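Local coordinates for putative serine phosphatase (Pseudomonas aeruginosa, PDB 6K4E), which probably removes phosphate from phosphorylated serine or threonine residues of a partner protein, as a magnesium-dependent PP2C-type phosphatase in the SiaABC pathway that controls biofilm formation, at residues V91-Y99 with R290-F298; Y106-A114 with F233-L241. One frame throughout, in Å; residues are numbered along the deposited sequence.

Contacts 1 and 2 are both buried and tie together the same two beta sheets, whose facing layers form the PP2C-type sandwich. Strands 95-101 and 105-113 are neighbours in one sheet, strands 293-300 and 231-236 in the other, so the contacts lie side by side with centres about 6 Å apart; along the chain, contact 2 is nested within the loop that contact 1 closes. Each is acidic at the end near the magnesium ions. Contact 1 relies on hydrogen bonds and water-bridged acids with one direct metal ligand, Asp291, and a small apolar patch; contact 2 combines apolar packing with a shared magnesium bound by Asp112 and Asp238. The Thr237 hydroxyl joins them at Asp95 OD2.

Contact 1. Residues V91-Y99 with R290-F298; sequences VVGGDFYVY and RDDITILSF. With MG (magnesium ion), chain F.
Strands 95-99 and 293-298 run nearly parallel, their axes 7.3 Å apart at closest approach and 17° from alignment, with no backbone bond between them: they face each other across the two sheets of the PP2C-type beta sandwich. At the metal end, Asp292 reaches the loop 91-94 and takes the amide of Gly94 on OD2, with N to OD2 at 2.8 Å and the N-H...O nearly linear. The amide comes from above the carboxylate plane, while the backbone N of Arg89 holds the other oxygen, OD1. The Asp95 and Asp292 side chains pass alongside each other, heading opposite ways, with their carboxylates turned 62° apart. Water 3, a ligand of a second magnesium ion, donates to Asp95 OD1 and Asp292 OD2 and probably eases the repulsion between the two acids. Water 2, a ligand of magnesium F, donates to Asp95 OD1 and Asp292 O, making Asp95 a second-shell residue of the metal. Asp291 OD2 binds that ion directly at 1.9 Å; Asp112 and Asp238 supply its other protein ligands. Farther along, Leu296 lies roughly perpendicular to Tyr97, Leu296 CD2 resting 3.7 Å from Tyr97 CB, and Thr294 CG2 approaches the ring obliquely; the phenol itself bonds Asp71. Thr294 has OG1 beside its backbone N (chi1 -44°), which sends the methyl toward Tyr97 and the hydroxyl toward Asp95. Thr237 OG1 also hydrogen-bonds Asp95 OD2, so two threonine hydroxyls hold that oxygen; the Thr294 hydroxyl donates to its anti side, with Thr294 OG1 to Asp95 OD2 at 2.7 Å.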
loop_
_atom_site.group_PDB
_atom_site.type_symbol
_atom_site.label_atom_id
_atom_site.label_comp_id
_atom_site.label_asym_id
_atom_site.label_seq_id
_atom_site.Cartn_x
_atom_site.Cartn_y
_atom_site.Cartn_z
ATOM N N VAL B 91 14.648 4.640 5.878
ATOM C CA VAL B 91 14.296 5.661 4.882
ATOM C C VAL B 91 12.765 5.757 4.752
ATOM O O VAL B 91 12.213 6.841 4.549
ATOM C CB VAL B 91 15.003 5.362 3.549
ATOM C CG1 VAL B 91 14.907 6.548 2.597
ATOM C CG2 VAL B 91 16.466 5.005 3.805
ATOM N N VAL B 92 12.094 4.614 4.910
ATOM C CA VAL B 92 10.635 4.480 4.884
ATOM C C VAL B 92 10.212 3.873 6.227
ATOM O O VAL B 92 10.947 3.061 6.798
ATOM C CB VAL B 92 10.123 3.671 3.656
ATOM C CG1 VAL B 92 10.371 4.430 2.354
ATOM C CG2 VAL B 92 10.733 2.263 3.594
ATOM N N GLY B 93 9.065 4.278 6.737
ATOM C CA GLY B 93 8.611 3.786 8.030
ATOM C C GLY B 93 7.171 3.329 8.038
ATOM O O GLY B 93 6.545 3.303 6.987
ATOM N N GLY B 94 6.660 2.998 9.227
ATOM C CA GLY B 94 5.295 2.521 9.418
ATOM C C GLY B 94 4.363 3.597 9.926
ATOM O O GLY B 94 3.184 3.344 10.196
ATOM N N ASP B 95 4.876 4.813 10.019
ATOM C CA ASP B 95 4.113 5.937 10.531
ATOM C C ASP B 95 3.707 6.840 9.410
ATOM O O ASP B 95 4.528 7.143 8.523
ATOM C CB ASP B 95 5.004 6.785 11.461
ATOM C CG ASP B 95 5.077 6.455 12.942
ATOM O OD1 ASP B 95 4.818 5.288 13.311
ATOM O OD2 ASP B 95 5.533 7.325 13.713
ATOM N N PHE B 96 2.496 7.380 9.511
ATOM C CA PHE B 96 2.028 8.401 8.570
ATOM C C PHE B 96 0.966 9.261 9.238
ATOM O O PHE B 96 0.711 9.120 10.427
ATOM C CB PHE B 96 1.610 7.832 7.180
ATOM C CG PHE B 96 0.269 7.136 7.106
ATOM C CD1 PHE B 96 0.092 5.874 7.661
ATOM C CD2 PHE B 96 -0.818 7.743 6.478
ATOM C CE1 PHE B 96 -1.143 5.221 7.565
ATOM C CE2 PHE B 96 -2.072 7.111 6.438
ATOM C CZ PHE B 96 -2.221 5.853 6.959
ATOM N N TYR B 97 0.424 10.209 8.512
ATOM C CA TYR B 97 -0.558 11.129 9.049
ATOM C C TYR B 97 -1.534 11.503 7.960
ATOM O O TYR B 97 -1.234 11.376 6.761
ATOM C CB TYR B 97 0.106 12.375 9.647
ATOM C CG TYR B 97 1.172 13.007 8.779
ATOM C CD1 TYR B 97 2.466 12.502 8.759
ATOM C CD2 TYR B 97 0.916 14.178 8.065
ATOM C CE1 TYR B 97 3.471 13.109 8.005
ATOM C CE2 TYR B 97 1.917 14.796 7.304
ATOM C CZ TYR B 97 3.187 14.247 7.272
ATOM O OH TYR B 97 4.207 14.830 6.581
ATOM N N VAL B 98 -2.723 11.892 8.390
ATOM C CA VAL B 98 -3.807 12.221 7.482
ATOM C C VAL B 98 -4.293 13.627 7.796
ATOM O O VAL B 98 -4.057 14.153 8.879
ATOM C CB VAL B 98 -4.956 11.158 7.560
ATOM C CG1 VAL B 98 -4.498 9.808 7.007
ATOM C CG2 VAL B 98 -5.499 10.989 8.986
ATOM N N TYR B 99 -4.999 14.210 6.861
ATOM C CA TYR B 99 -5.591 15.532 6.996
ATOM C C TYR B 99 -6.621 15.652 5.898
ATOM O O TYR B 99 -6.362 15.237 4.773
ATOM C CB TYR B 99 -4.538 16.632 6.809
ATOM C CG TYR B 99 -5.152 18.014 6.817
ATOM C CD1 TYR B 99 -5.693 18.553 7.984
ATOM C CD2 TYR B 99 -5.166 18.795 5.671
ATOM C CE1 TYR B 99 -6.254 19.824 8.000
ATOM C CE2 TYR B 99 -5.727 20.072 5.679
ATOM C CZ TYR B 99 -6.269 20.581 6.850
ATOM O OH TYR B 99 -6.836 21.823 6.896
ATOM N N ARG B 290 15.234 4.681 17.829
ATOM C CA ARG B 290 14.605 3.429 18.247
ATOM C C ARG B 290 13.394 3.041 17.389
ATOM O O ARG B 290 13.166 1.859 17.166
ATOM C CB ARG B 290 14.224 3.572 19.749
ATOM C CG ARG B 290 13.948 2.278 20.439
ATOM C CD ARG B 290 14.301 2.332 21.899
ATOM N NE ARG B 290 14.574 0.971 22.323
ATOM C CZ ARG B 290 15.083 0.628 23.497
ATOM N NH1 ARG B 290 15.376 1.556 24.399
ATOM N NH2 ARG B 290 15.305 -0.648 23.781
ATOM N N ASP B 291 12.609 4.043 16.927
ATOM C CA ASP B 291 11.376 3.825 16.170
ATOM C C ASP B 291 11.070 5.042 15.285
ATOM O O ASP B 291 11.759 6.067 15.362
ATOM C CB ASP B 291 10.206 3.572 17.169
ATOM C CG ASP B 291 8.920 3.054 16.553
ATOM O OD1 ASP B 291 8.956 2.605 15.384
ATOM O OD2 ASP B 291 7.883 3.079 17.241
ATOM N N ASP B 292 10.089 4.892 14.386
ATOM C CA ASP B 292 9.618 5.971 13.531
ATOM C C ASP B 292 9.020 7.040 14.447
ATOM O O ASP B 292 8.317 6.712 15.418
ATOM C CB ASP B 292 8.533 5.443 12.583
ATOM C CG ASP B 292 9.020 4.378 11.653
ATOM O OD1 ASP B 292 10.089 4.553 11.084
ATOM O OD2 ASP B 292 8.310 3.369 11.485
ATOM N N ILE B 293 9.329 8.298 14.168
ATOM C CA ILE B 293 8.828 9.424 14.946
ATOM C C ILE B 293 7.820 10.239 14.105
ATOM O O ILE B 293 8.035 10.456 12.916
ATOM C CB ILE B 293 10.017 10.284 15.503
ATOM C CG1 ILE B 293 10.847 9.470 16.525
ATOM C CG2 ILE B 293 9.542 11.617 16.115
ATOM C CD1 ILE B 293 12.256 9.942 16.794
ATOM N N THR B 294 6.697 10.635 14.730
ATOM C CA THR B 294 5.669 11.496 14.151
ATOM C C THR B 294 5.029 12.285 15.244
ATOM O O THR B 294 4.626 11.720 16.254
ATOM C CB THR B 294 4.556 10.751 13.378
ATOM O OG1 THR B 294 5.155 9.753 12.571
ATOM C CG2 THR B 294 3.731 11.715 12.459
ATOM N N ILE B 295 4.958 13.606 15.037
ATOM C CA ILE B 295 4.223 14.523 15.881
ATOM C C ILE B 295 3.474 15.456 14.935
ATOM O O ILE B 295 4.094 16.191 14.186
ATOM C CB ILE B 295 5.047 15.312 16.945
ATOM C CG1 ILE B 295 5.808 14.380 17.886
ATOM C CG2 ILE B 295 4.129 16.292 17.726
ATOM C CD1 ILE B 295 6.501 15.158 19.065
ATOM N N LEU B 296 2.148 15.421 14.989
ATOM C CA LEU B 296 1.304 16.321 14.226
ATOM C C LEU B 296 0.596 17.215 15.223
ATOM O O LEU B 296 -0.100 16.740 16.125
ATOM C CB LEU B 296 0.319 15.553 13.317
ATOM C CG LEU B 296 -0.530 16.365 12.327
ATOM C CD1 LEU B 296 0.264 17.491 11.661
ATOM C CD2 LEU B 296 -1.192 15.457 11.319
ATOM N N SER B 297 0.881 18.517 15.121
ATOM C CA SER B 297 0.321 19.487 16.033
ATOM C C SER B 297 -0.518 20.449 15.274
ATOM O O SER B 297 -0.239 20.701 14.114
ATOM C CB SER B 297 1.425 20.207 16.800
ATOM O OG SER B 297 0.924 21.194 17.687
ATOM N N PHE B 298 -1.568 20.953 15.930
ATOM C CA PHE B 298 -2.563 21.894 15.412
ATOM C C PHE B 298 -3.096 22.768 16.532
ATOM O O PHE B 298 -3.100 22.358 17.684
ATOM C CB PHE B 298 -3.688 21.153 14.683
ATOM C CG PHE B 298 -4.462 20.132 15.487
ATOM C CD1 PHE B 298 -3.959 18.849 15.692
ATOM C CD2 PHE B 298 -5.717 20.429 15.986
ATOM C CE1 PHE B 298 -4.698 17.890 16.413
ATOM C CE2 PHE B 298 -6.444 19.474 16.707
ATOM C CZ PHE B 298 -5.940 18.203 16.906
HETATM MG MG MG F . 6.006 3.035 16.725
HETATM O O HOH W 1 11.557 2.913 9.606
HETATM O O HOH W 2 6.172 5.081 15.739
HETATM O O HOH W 3 6.057 2.716 12.687
HETATM O O HOH W 4 6.589 1.765 15.145
HETATM O O HOH W 5 5.532 1.212 17.571
#

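Contact 2. Residues Y106-A114 with F233-L241. With MG (magnesium ion), chain F; MG (magnesium ion), chain G; MG (magnesium ion), chain H.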
loop_
_atom_site.group_PDB
_atom_site.type_symbol
_atom_site.label_atom_id
_atom_site.label_comp_id
_atom_site.label_asym_id
_atom_site.label_seq_id
_atom_site.Cartn_x
_atom_site.Cartn_y
_atom_site.Cartn_z
ATOM N N TYR B 106 -11.914 20.471 10.233
ATOM C CA TYR B 106 -11.001 19.550 9.559
ATOM C C TYR B 106 -10.781 18.280 10.305
ATOM O O TYR B 106 -10.900 18.232 11.552
ATOM C CB TYR B 106 -9.644 20.225 9.239
ATOM C CG TYR B 106 -8.960 20.857 10.430
ATOM C CD1 TYR B 106 -8.036 20.147 11.187
ATOM C CD2 TYR B 106 -9.197 22.188 10.770
ATOM C CE1 TYR B 106 -7.391 20.737 12.280
ATOM C CE2 TYR B 106 -8.586 22.774 11.874
ATOM C CZ TYR B 106 -7.662 22.054 12.608
ATOM O OH TYR B 106 -7.057 22.648 13.698
ATOM N N LEU B 107 -10.375 17.260 9.539
ATOM C CA LEU B 107 -10.015 15.962 10.074
ATOM C C LEU B 107 -8.517 15.896 10.054
ATOM O O LEU B 107 -7.914 16.203 9.050
ATOM C CB LEU B 107 -10.613 14.824 9.242
ATOM C CG LEU B 107 -10.232 13.401 9.679
ATOM C CD1 LEU B 107 -10.967 12.977 10.987
ATOM C CD2 LEU B 107 -10.525 12.446 8.597
ATOM N N ILE B 108 -7.912 15.497 11.173
ATOM C CA ILE B 108 -6.458 15.396 11.297
ATOM C C ILE B 108 -6.103 14.152 12.130
ATOM O O ILE B 108 -6.774 13.853 13.113
ATOM C CB ILE B 108 -5.913 16.726 11.825
ATOM C CG1 ILE B 108 -4.389 16.831 11.665
ATOM C CG2 ILE B 108 -6.380 17.018 13.267
ATOM C CD1 ILE B 108 -3.767 18.360 11.830
ATOM N N GLY B 109 -5.073 13.432 11.738
ATOM C CA GLY B 109 -4.697 12.232 12.476
ATOM C C GLY B 109 -3.312 11.684 12.215
ATOM O O GLY B 109 -2.622 12.144 11.313
ATOM N N VAL B 110 -2.882 10.726 13.041
ATOM C CA VAL B 110 -1.584 10.043 12.946
ATOM C C VAL B 110 -1.853 8.558 13.017
ATOM O O VAL B 110 -2.829 8.132 13.645
ATOM C CB VAL B 110 -0.536 10.458 14.020
ATOM C CG1 VAL B 110 -0.084 11.906 13.850
ATOM C CG2 VAL B 110 -1.025 10.165 15.449
ATOM N N VAL B 111 -0.999 7.761 12.377
ATOM C CA VAL B 111 -1.177 6.305 12.333
ATOM C C VAL B 111 0.193 5.675 12.497
ATOM O O VAL B 111 1.145 6.149 11.896
ATOM C CB VAL B 111 -1.867 5.800 11.006
ATOM C CG1 VAL B 111 -2.079 4.299 11.041
ATOM C CG2 VAL B 111 -3.197 6.502 10.729
ATOM N N ASP B 112 0.286 4.605 13.292
ATOM C CA ASP B 112 1.527 3.844 13.463
ATOM C C ASP B 112 1.128 2.430 13.114
ATOM O O ASP B 112 0.388 1.805 13.885
ATOM C CB ASP B 112 2.049 3.935 14.925
ATOM C CG ASP B 112 3.343 3.167 15.210
ATOM O OD1 ASP B 112 3.807 2.430 14.312
ATOM O OD2 ASP B 112 3.933 3.360 16.317
ATOM N N CYS B 113 1.518 1.967 11.894
ATOM C CA CYS B 113 1.247 0.621 11.388
ATOM C C CYS B 113 2.245 -0.348 11.981
ATOM O O CYS B 113 3.370 0.051 12.243
ATOM C CB CYS B 113 1.331 0.594 9.864
ATOM S SG CYS B 113 0.141 1.661 9.032
ATOM N N ALA B 114 1.884 -1.633 12.076
ATOM C CA ALA B 114 2.771 -2.686 12.578
ATOM C C ALA B 114 4.105 -2.655 11.844
ATOM O O ALA B 114 4.133 -2.556 10.620
ATOM C CB ALA B 114 2.119 -4.036 12.421
ATOM N N PHE B 233 -2.861 21.420 20.296
ATOM C CA PHE B 233 -3.165 19.997 20.335
ATOM C C PHE B 233 -2.022 19.250 19.709
ATOM O O PHE B 233 -1.305 19.822 18.888
ATOM C CB PHE B 233 -4.495 19.682 19.617
ATOM C CG PHE B 233 -5.696 20.331 20.264
ATOM C CD1 PHE B 233 -6.081 21.620 19.917
ATOM C CD2 PHE B 233 -6.393 19.686 21.281
ATOM C CE1 PHE B 233 -7.150 22.244 20.555
ATOM C CE2 PHE B 233 -7.467 20.316 21.924
ATOM C CZ PHE B 233 -7.845 21.584 21.539
ATOM N N TYR B 234 -1.777 18.009 20.183
ATOM C CA TYR B 234 -0.630 17.231 19.748
ATOM C C TYR B 234 -1.008 15.805 19.598
ATOM O O TYR B 234 -1.524 15.193 20.529
ATOM C CB TYR B 234 0.521 17.306 20.772
ATOM C CG TYR B 234 0.939 18.704 21.132
ATOM C CD1 TYR B 234 0.299 19.402 22.154
ATOM C CD2 TYR B 234 1.987 19.337 20.457
ATOM C CE1 TYR B 234 0.692 20.694 22.498
ATOM C CE2 TYR B 234 2.355 20.644 20.763
ATOM C CZ TYR B 234 1.722 21.301 21.801
ATOM O OH TYR B 234 2.090 22.567 22.109
ATOM N N LEU B 235 -0.708 15.262 18.421
ATOM C CA LEU B 235 -0.959 13.877 18.080
ATOM C C LEU B 235 0.393 13.283 17.802
ATOM O O LEU B 235 0.990 13.610 16.791
ATOM C CB LEU B 235 -1.867 13.791 16.834
ATOM C CG LEU B 235 -3.361 13.969 17.093
ATOM C CD1 LEU B 235 -4.134 14.102 15.778
ATOM C CD2 LEU B 235 -3.940 12.805 17.918
ATOM N N SER B 236 0.877 12.415 18.680
ATOM C CA SER B 236 2.174 11.797 18.480
ATOM C C SER B 236 2.058 10.283 18.527
ATOM O O SER B 236 1.307 9.757 19.333
ATOM C CB SER B 236 3.153 12.263 19.560
ATOM O OG SER B 236 4.345 11.495 19.548
ATOM N N THR B 237 2.869 9.580 17.727
ATOM C CA THR B 237 2.965 8.111 17.812
ATOM C C THR B 237 3.892 7.809 18.987
ATOM O O THR B 237 4.472 8.738 19.563
ATOM C CB THR B 237 3.482 7.502 16.496
ATOM O OG1 THR B 237 4.753 8.086 16.178
ATOM C CG2 THR B 237 2.502 7.727 15.310
ATOM N N ASP B 238 4.055 6.514 19.359
ATOM C CA ASP B 238 4.920 6.185 20.484
ATOM C C ASP B 238 6.435 6.476 20.274
ATOM O O ASP B 238 7.171 6.502 21.242
ATOM C CB ASP B 238 4.703 4.707 20.898
ATOM C CG ASP B 238 5.021 3.695 19.827
ATOM O OD1 ASP B 238 5.580 4.097 18.768
ATOM O OD2 ASP B 238 4.720 2.495 20.036
ATOM N N GLY B 239 6.884 6.582 19.028
ATOM C CA GLY B 239 8.298 6.725 18.695
ATOM C C GLY B 239 9.100 7.773 19.443
ATOM O O GLY B 239 10.199 7.491 19.909
ATOM N N PHE B 240 8.584 9.005 19.521
ATOM C CA PHE B 240 9.226 10.128 20.216
ATOM C C PHE B 240 9.288 9.823 21.731
ATOM O O PHE B 240 10.312 10.089 22.373
ATOM C CB PHE B 240 8.421 11.445 19.966
ATOM C CG PHE B 240 9.131 12.723 20.373
ATOM C CD1 PHE B 240 9.197 13.114 21.707
ATOM C CD2 PHE B 240 9.722 13.549 19.414
ATOM C CE1 PHE B 240 9.854 14.294 22.071
ATOM C CE2 PHE B 240 10.375 14.729 19.787
ATOM C CZ PHE B 240 10.434 15.095 21.106
ATOM N N LEU B 241 8.185 9.273 22.295
ATOM C CA LEU B 241 8.091 8.996 23.749
ATOM C C LEU B 241 8.903 7.777 24.111
ATOM O O LEU B 241 9.277 7.621 25.264
ATOM C CB LEU B 241 6.608 8.821 24.211
ATOM C CG LEU B 241 5.752 10.109 24.292
ATOM C CD1 LEU B 241 5.174 10.509 22.912
ATOM C CD2 LEU B 241 4.596 9.915 25.220
HETATM MG MG MG F . 6.006 3.035 16.725
HETATM MG MG MG G . 5.235 0.888 13.532
HETATM MG MG MG H . 3.224 1.479 21.372
HETATM O O HOH W 6 2.207 4.787 18.095
HETATM O O HOH W 5 5.532 1.212 17.571
HETATM O O HOH W 2 6.172 5.081 15.739
HETATM O O HOH W 4 6.589 1.765 15.145
HETATM O O HOH W 3 6.057 2.716 12.687
HETATM O O HOH W 7 4.357 -0.052 15.134
#
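This is a buried contact between the two sheets of the PP2C-type beta sandwich, apolar along its strands and ending in the magnesium cluster at the C-terminal ends of these strands. Strands 106-113 and 233-236 run in the same general direction, 28° apart, their axes 6.9 Å apart at closest approach. Leu235 fills the apolar part: its CB lies against both methyls of Val110, and its CD1 reaches 3.8 Å from Gly109 CA, beside Ile108. Val110 CG1 in turn packs on the carbonyl oxygen of Leu235. Two residues on, Thr237 turns CG2 against Asp112 CB at 3.8 Å, while its hydroxyl hydrogen-bonds Asp95 on strand 95-101 of the facing sheet. Asp112 then extends from the strand with CG anti to the backbone N (chi1 180°), which carries its carboxylate between two metals. OD1 binds magnesium G, together with Cys113 O and Gly115, and OD2 binds magnesium F. Asp238 meets it at about a right angle, the carboxylate planes 79° apart. Asp112 OD2 and Asp238 OD1 come within 3.0 Å because both bind magnesium F, whose charge probably offsets their repulsion; Asp291 completes its protein ligands. Asp238 OD2 binds a third ion, magnesium H. Water 6 bridges the two segments, accepting from Asp238 N and donating to Asp112 OD2, with the water oxygen 2.9 Å from OD2.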